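Local coordinates for protein acetyltransferase (Klebsiella pneumoniae, PDB 5XUN) that acts as the toxin of a type II toxin-antitoxin pair, probably by transferring acetyl from acetyl-CoA to glycyl-tRNA, at residues Tyr62-Ser66 and His115-Val119. The protein carries 1 engineered substitution. Sequence-based numbering, arbitrary orientation.
Sequences YYTLS and HVMRV
Y63 holds CG between its backbone N and carbonyl carbon (chi1 74°), which sends its ring from strand 59-71 toward helix 108-126, while H115, with CG anti to N (chi1 -171°), brings its imidazole to meet the phenol. The two side chains cross at about a right angle and a short hydrogen bond joins Y63 OH to H115 ND1, 2.6 Å apart, near the plane of both rings; either atom could be the donor. Over one face of the tyrosine sits V116, whose CG2 lies 3.3 Å from the centroid of the Y63 ring, almost over its centre, a CH-pi contact suited to a methyl of the beta-branched valine. V116 CG1 reaches L65 CD2 at 3.9 Å. One helical turn after H115, V119 places CG1 3.6 Å from L65 CD1. This packs an inner strand of the GNAT sheet against a helix covering it, with the side chain of Y63 about 8 Å from the bound acetyl-CoA; V127 of the second subunit packs on L65. L65, V116 and V119 suit this boundary by supplying only apolar branches. Tyrosine suits its buried place because its ring offers a flat face to V116 while its hydroxyl finds a polar partner in partly exposed H115, a bond that probably fixes the imidazole's rotation.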
# COMPACT_ATOMS: atom_id res chain seq x y z
N TYR B 62 3.06 -14.79 -13.91
CA TYR B 62 2.18 -13.96 -13.09
C TYR B 62 2.95 -13.40 -11.91
O TYR B 62 4.04 -13.88 -11.57
CB TYR B 62 0.96 -14.77 -12.62
CG TYR B 62 1.24 -15.70 -11.45
CD1 TYR B 62 1.73 -16.99 -11.65
CD2 TYR B 62 0.97 -15.30 -10.15
CE1 TYR B 62 1.98 -17.84 -10.57
CE2 TYR B 62 1.20 -16.12 -9.09
CZ TYR B 62 1.70 -17.40 -9.29
OH TYR B 62 1.92 -18.20 -8.20
N TYR B 63 2.38 -12.37 -11.28
CA TYR B 63 2.92 -11.85 -10.02
C TYR B 63 1.80 -11.24 -9.18
O TYR B 63 0.73 -10.93 -9.70
CB TYR B 63 4.06 -10.84 -10.26
CG TYR B 63 3.68 -9.45 -10.75
CD1 TYR B 63 3.20 -8.48 -9.87
CD2 TYR B 63 3.83 -9.10 -12.09
CE1 TYR B 63 2.88 -7.20 -10.31
CE2 TYR B 63 3.51 -7.83 -12.54
CZ TYR B 63 3.04 -6.88 -11.64
OH TYR B 63 2.73 -5.62 -12.09
N THR B 64 2.07 -11.08 -7.88
CA THR B 64 1.09 -10.51 -6.95
C THR B 64 1.71 -9.40 -6.11
O THR B 64 2.89 -9.45 -5.75
CB THR B 64 0.52 -11.59 -5.99
OG1 THR B 64 1.52 -11.97 -5.05
CG2 THR B 64 0.08 -12.81 -6.75
N LEU B 65 0.89 -8.40 -5.76
CA LEU B 65 1.30 -7.26 -4.94
C LEU B 65 0.36 -7.09 -3.75
O LEU B 65 -0.86 -7.16 -3.90
CB LEU B 65 1.32 -5.96 -5.76
CG LEU B 65 2.26 -5.99 -6.97
CD1 LEU B 65 2.12 -4.74 -7.84
CD2 LEU B 65 3.68 -6.16 -6.49
N SER B 66 0.94 -6.84 -2.58
CA SER B 66 0.16 -6.58 -1.38
C SER B 66 0.79 -5.43 -0.61
O SER B 66 2.01 -5.31 -0.57
CB SER B 66 0.10 -7.82 -0.47
OG SER B 66 -0.33 -8.96 -1.21
N HIS B 115 7.46 -4.09 -14.90
CA HIS B 115 6.04 -3.77 -14.78
C HIS B 115 5.64 -3.58 -13.33
O HIS B 115 4.85 -2.68 -13.01
CB HIS B 115 5.22 -4.86 -15.45
CG HIS B 115 3.76 -4.53 -15.57
ND1 HIS B 115 2.88 -4.64 -14.51
CD2 HIS B 115 3.04 -4.09 -16.62
CE1 HIS B 115 1.68 -4.29 -14.91
NE2 HIS B 115 1.74 -3.93 -16.18
N VAL B 116 6.17 -4.42 -12.43
CA VAL B 116 5.95 -4.23 -10.99
C VAL B 116 6.37 -2.83 -10.58
O VAL B 116 5.65 -2.13 -9.85
CB VAL B 116 6.72 -5.28 -10.18
CG1 VAL B 116 6.66 -4.93 -8.67
CG2 VAL B 116 6.22 -6.69 -10.47
N MET B 117 7.56 -2.40 -11.02
CA MET B 117 8.08 -1.10 -10.63
C MET B 117 7.14 0.03 -11.02
O MET B 117 6.93 0.97 -10.25
CB MET B 117 9.46 -0.87 -11.25
CG MET B 117 10.53 -1.82 -10.79
SD MET B 117 10.57 -1.93 -9.00
CE MET B 117 12.01 -2.97 -8.78
N ARG B 118 6.57 -0.05 -12.23
CA ARG B 118 5.68 1.00 -12.69
C ARG B 118 4.40 1.04 -11.86
O ARG B 118 3.87 2.13 -11.57
CB ARG B 118 5.37 0.81 -14.17
CG ARG B 118 4.47 1.88 -14.74
CD ARG B 118 4.21 1.66 -16.22
NE ARG B 118 5.39 1.95 -17.04
CZ ARG B 118 5.83 3.17 -17.32
NH1 ARG B 118 5.19 4.24 -16.85
NH2 ARG B 118 6.90 3.33 -18.07
N VAL B 119 3.88 -0.13 -11.47
CA VAL B 119 2.69 -0.17 -10.63
C VAL B 119 2.98 0.43 -9.27
O VAL B 119 2.20 1.22 -8.73
CB VAL B 119 2.15 -1.61 -10.52
CG1 VAL B 119 1.04 -1.67 -9.48
CG2 VAL B 119 1.65 -2.10 -11.87